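Local coordinates for enoyl-acyl carrier protein reductase (Uncultured bacterium, PDB 6KIA) that probably catalyses the NADH-dependent reduction of enoyl-acyl carrier protein substrates in fatty acid synthesis, and is associated with resistance to triclosan, at residues A[199-202]-A[203-207]; A[260-263]-A[264-267]. All coordinates share one frame; numbering follows the deposited sequence.

Contact 1 of 2, residues A[199-202]-A[203-207]; sequences KLIL and MNFDE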
# COMPACT_ATOMS: atom_id res chain seq x y z
N LYS A 199 20.63 -2.42 3.72
CA LYS A 199 20.82 -1.00 3.43
C LYS A 199 20.47 -0.69 1.98
O LYS A 199 19.80 0.32 1.69
CB LYS A 199 22.27 -0.59 3.76
CG LYS A 199 22.49 -0.54 5.26
CD LYS A 199 23.95 -0.27 5.67
CE LYS A 199 24.07 -0.34 7.19
NZ LYS A 199 25.47 -0.16 7.73
N LEU A 200 20.88 -1.57 1.08
CA LEU A 200 20.56 -1.42 -0.34
C LEU A 200 19.04 -1.50 -0.57
O LEU A 200 18.45 -0.65 -1.28
CB LEU A 200 21.27 -2.50 -1.16
CG LEU A 200 20.88 -2.56 -2.63
CD1 LEU A 200 21.20 -1.22 -3.29
CD2 LEU A 200 21.62 -3.69 -3.31
N ILE A 201 18.43 -2.52 0.02
CA ILE A 201 16.99 -2.70 -0.07
C ILE A 201 16.23 -1.47 0.44
O ILE A 201 15.31 -1.01 -0.21
CB ILE A 201 16.54 -3.96 0.68
CG1 ILE A 201 17.05 -5.20 -0.06
CG2 ILE A 201 15.02 -4.00 0.82
CD1 ILE A 201 16.85 -6.48 0.69
N LEU A 202 16.64 -0.93 1.59
CA LEU A 202 16.00 0.28 2.13
C LEU A 202 16.15 1.49 1.19
O LEU A 202 15.24 2.30 1.09
CB LEU A 202 16.58 0.61 3.51
CG LEU A 202 16.15 -0.26 4.69
CD1 LEU A 202 17.04 0.05 5.88
CD2 LEU A 202 14.71 0.01 5.05
N MET A 203 17.31 1.62 0.53
CA MET A 203 17.47 2.67 -0.47
C MET A 203 16.45 2.50 -1.62
O MET A 203 15.81 3.47 -2.10
CB MET A 203 18.90 2.66 -1.02
CG MET A 203 19.93 2.96 0.05
SD MET A 203 21.60 2.80 -0.60
CE MET A 203 21.38 3.40 -2.26
N ASN A 204 16.30 1.25 -2.06
CA ASN A 204 15.35 0.99 -3.14
C ASN A 204 13.91 1.25 -2.70
O ASN A 204 13.11 1.78 -3.48
CB ASN A 204 15.49 -0.45 -3.64
CG ASN A 204 15.30 -0.57 -5.14
OD1 ASN A 204 15.55 0.38 -5.90
ND2 ASN A 204 14.84 -1.72 -5.58
N PHE A 205 13.59 0.90 -1.45
CA PHE A 205 12.27 1.17 -0.88
C PHE A 205 12.01 2.68 -0.89
O PHE A 205 10.92 3.12 -1.29
CB PHE A 205 12.15 0.67 0.58
CG PHE A 205 11.97 -0.83 0.73
CD1 PHE A 205 12.03 -1.70 -0.35
CD2 PHE A 205 11.75 -1.37 2.01
CE1 PHE A 205 11.86 -3.08 -0.15
CE2 PHE A 205 11.59 -2.75 2.21
CZ PHE A 205 11.65 -3.60 1.13
N ASP A 206 12.98 3.48 -0.45
CA ASP A 206 12.78 4.93 -0.49
C ASP A 206 12.46 5.36 -1.91
O ASP A 206 11.56 6.19 -2.12
CB ASP A 206 14.00 5.69 0.01
CG ASP A 206 14.02 5.89 1.52
OD1 ASP A 206 13.07 5.47 2.22
OD2 ASP A 206 15.02 6.46 2.01
N GLU A 207 13.17 4.81 -2.90
CA GLU A 207 12.93 5.25 -4.28
C GLU A 207 11.52 4.89 -4.78
O GLU A 207 10.79 5.75 -5.33
CB GLU A 207 13.96 4.65 -5.24
CG GLU A 207 15.37 5.22 -5.16
CD GLU A 207 15.42 6.74 -5.14
OE1 GLU A 207 14.54 7.39 -5.75
OE2 GLU A 207 16.38 7.28 -4.56
O HOH W 1 13.76 3.04 3.38
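One face of the F205 ring carries the methyl branch of I201: CG2 sits 3.3 Å above the ring plane, shifted toward the rim, and comes within 3.4 Å of both CE1 and CZ. This is a CH-pi contact, 3.7 Å from I201 CG2 to the F205 ring centroid. L202 approaches the same ring obliquely through its CA, while the loop ahead of helix 263-278 also touches the F205 side chain. The two side chains of I201 and F205 lie side by side and point the same way. With I201 chi1 at -69°, CG2 stands opposite the backbone N and leans over the phenyl group, whereas CG1 takes the other branch, next to that N. Over the same face, near the root of the ring, sits I201 O, which also accepts the F205 N-H at 2.9 Å, nearly in line with its C=O bond.

Away from the ring, M203 folds back along the preceding turn, its CG 3.1 Å from K199 O. The D206 carboxylate is tied to the same turn through a water, which donates to D206 OD1 and to L202 O, each at 2.8 Å, so the L202 carbonyl receives a second hydrogen bond beside that of D206 N. The N204 side-chain amide turns away, ND2 donating to G164 O and D91 OD1 and OD1 accepting from F90 N. Four successive i to i+4 bonds, from M203, N204, F205 and D206 back to K199 through L202, are those of a regular alpha-helix, here helix 196-219, which packs beside helices 120-146 and 263-278 in an NAD-binding Rossmann-type fold.

Contact 2 of 2, residues A[260-263]-A[264-267]; sequences YTQG and KAKM. With NAI (1,4-dihydronicotinamide adenine dinucleotide), chain D.
The Y260 ring and the K266 side chain cross at a slant, the lysine running past the rim of the ring. K266 CG lies in the ring plane at its edge, 3.7 Å from Y260 CE2, and further out K266 CE comes 3.4 Å from Y260 OH. Chi2 of K266, -62°, bends the chain near its base; beyond that it runs extended, carrying NZ to the nicotinamide ribose of NADH. There NZ donates to both hydroxyls, to NAI O2D at 2.8 Å and to NAI O3D at 3.0 Å, with Y239 O as a further partner. A tyrosine and a lysine meeting beside this ribose are consistent with the active-site pair of short-chain dehydrogenases and related enoyl reductases; Y260 OH is 4.0 Å from NAI O2D. Between the two residues, a type I turn from Y260 to G263 leads straight into helix 263-278, with Q262 at the N-cap and its O accepting K266 N at 2.9 Å. Q262 N lies over one face of the Y260 ring, toward the rim. At the helix start, T261 O accepts two waters, which in turn receive the N-H groups of K264 and A265.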
# COMPACT_ATOMS: atom_id res chain seq x y z
N TYR A 260 7.43 -3.75 10.07
CA TYR A 260 7.09 -3.25 8.74
C TYR A 260 8.30 -2.58 8.08
O TYR A 260 8.61 -1.42 8.36
CB TYR A 260 5.92 -2.28 8.85
CG TYR A 260 5.40 -1.80 7.54
CD1 TYR A 260 4.63 -2.62 6.73
CD2 TYR A 260 5.67 -0.51 7.12
CE1 TYR A 260 4.14 -2.16 5.51
CE2 TYR A 260 5.18 -0.04 5.91
CZ TYR A 260 4.43 -0.87 5.11
OH TYR A 260 3.96 -0.39 3.91
N THR A 261 8.96 -3.31 7.20
CA THR A 261 10.26 -2.92 6.67
C THR A 261 10.18 -1.68 5.78
O THR A 261 11.18 -1.00 5.59
CB THR A 261 10.89 -4.08 5.91
OG1 THR A 261 10.05 -4.44 4.81
CG2 THR A 261 11.00 -5.25 6.84
N GLN A 262 8.99 -1.40 5.25
CA GLN A 262 8.76 -0.24 4.38
C GLN A 262 8.47 1.02 5.21
O GLN A 262 8.13 2.08 4.66
CB GLN A 262 7.58 -0.53 3.45
CG GLN A 262 7.89 -1.46 2.30
CD GLN A 262 8.49 -0.81 1.07
OE1 GLN A 262 8.73 0.41 1.01
NE2 GLN A 262 8.76 -1.63 0.06
N GLY A 263 8.59 0.90 6.53
CA GLY A 263 8.17 1.96 7.44
C GLY A 263 8.88 3.29 7.26
O GLY A 263 8.26 4.35 7.23
N LYS A 264 10.20 3.23 7.14
CA LYS A 264 10.98 4.44 6.87
C LYS A 264 10.54 5.13 5.57
O LYS A 264 10.43 6.37 5.51
CB LYS A 264 12.47 4.10 6.82
CG LYS A 264 13.06 3.74 8.17
CD LYS A 264 13.08 4.98 9.06
CE LYS A 264 13.67 4.70 10.44
NZ LYS A 264 13.57 5.92 11.29
N ALA A 265 10.32 4.34 4.52
CA ALA A 265 9.90 4.90 3.23
C ALA A 265 8.50 5.49 3.34
O ALA A 265 8.21 6.53 2.74
CB ALA A 265 9.94 3.83 2.14
N LYS A 266 7.61 4.85 4.10
CA LYS A 266 6.26 5.40 4.26
C LYS A 266 6.30 6.74 5.03
O LYS A 266 5.47 7.62 4.81
CB LYS A 266 5.32 4.42 4.96
CG LYS A 266 4.92 3.20 4.08
CD LYS A 266 4.15 3.67 2.84
CE LYS A 266 3.55 2.49 2.08
NZ LYS A 266 2.85 2.86 0.81
N MET A 267 7.25 6.89 5.97
CA MET A 267 7.32 8.18 6.67
C MET A 267 7.94 9.25 5.76
O MET A 267 7.60 10.44 5.86
CB MET A 267 8.07 8.04 7.99
CG MET A 267 7.20 7.35 9.02
SD MET A 267 7.99 7.20 10.66
CE MET A 267 9.28 6.03 10.29
PA NAI D . -0.56 -4.23 -5.06
O1A NAI D . -1.88 -4.44 -5.75
O2A NAI D . 0.51 -5.27 -5.28
O5B NAI D . -0.06 -2.77 -5.46
C5B NAI D . 1.33 -2.51 -5.54
C4B NAI D . 1.41 -1.22 -6.40
O4B NAI D . 2.91 -0.81 -6.39
C3B NAI D . 1.07 -1.41 -7.63
O3B NAI D . 0.29 -0.27 -8.18
C2B NAI D . 2.50 -1.58 -8.44
O2B NAI D . 2.27 -1.34 -9.88
C1B NAI D . 3.27 -0.71 -7.88
N9A NAI D . 4.68 -1.15 -7.89
C8A NAI D . 5.36 -2.15 -7.32
N7A NAI D . 6.64 -2.05 -7.70
C5A NAI D . 6.74 -0.98 -8.52
C6A NAI D . 7.87 -0.50 -9.16
N6A NAI D . 9.25 -0.92 -9.19
N1A NAI D . 7.75 0.59 -9.93
C2A NAI D . 6.52 1.20 -10.09
N3A NAI D . 5.40 0.71 -9.44
C4A NAI D . 5.53 -0.40 -8.65
O3 NAI D . -0.76 -4.15 -3.42
PN NAI D . -1.40 -2.98 -2.51
O1N NAI D . -2.79 -2.68 -2.95
O2N NAI D . -1.30 -3.54 -1.10
O5D NAI D . -0.46 -1.70 -2.68
C5D NAI D . -0.98 -0.45 -3.10
C4D NAI D . -0.59 0.61 -2.05
O4D NAI D . -1.26 0.37 -0.94
C3D NAI D . 0.89 0.47 -1.67
O3D NAI D . 1.55 1.69 -1.67
C2D NAI D . 0.78 -0.06 -0.22
O2D NAI D . 2.05 0.20 0.48
C1D NAI D . -0.26 0.57 0.27
N1N NAI D . -0.82 -0.06 1.46
C2N NAI D . -1.00 -1.42 1.55
C3N NAI D . -1.49 -1.99 2.74
C7N NAI D . -1.73 -3.49 2.86
O7N NAI D . -1.85 -4.02 3.96
N7N NAI D . -1.83 -4.26 1.67
C4N NAI D . -1.82 -1.20 3.83
C5N NAI D . -1.68 0.19 3.71
C6N NAI D . -1.18 0.74 2.53
O HOH W 2 11.56 1.63 4.34
O HOH W 3 11.81 0.76 7.72

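How the contacts relate
Contact 1 lies on helix 196-219 and contact 2 at the start of helix 263-278, with centres about 10 Å apart and side chains touching directly. F205 of contact 1 abuts the loop of contact 2: its CD1 is 3.3 Å from Q262 NE2 and its CE2 3.5 Å from T261 OG1. Beside it, D206 OD1 packs 3.4 Å from A265 CA. A turn further along helix 196-219, T209 is hydrogen-bonded to Q262 OE1. Of the two contacts, contact 2 supplies the hydrogen bonds to the cofactor, through K266; 199-207 packs against the segment from which this lysine reaches the ribose, while the N204 side chain is about 7 Å from NADH.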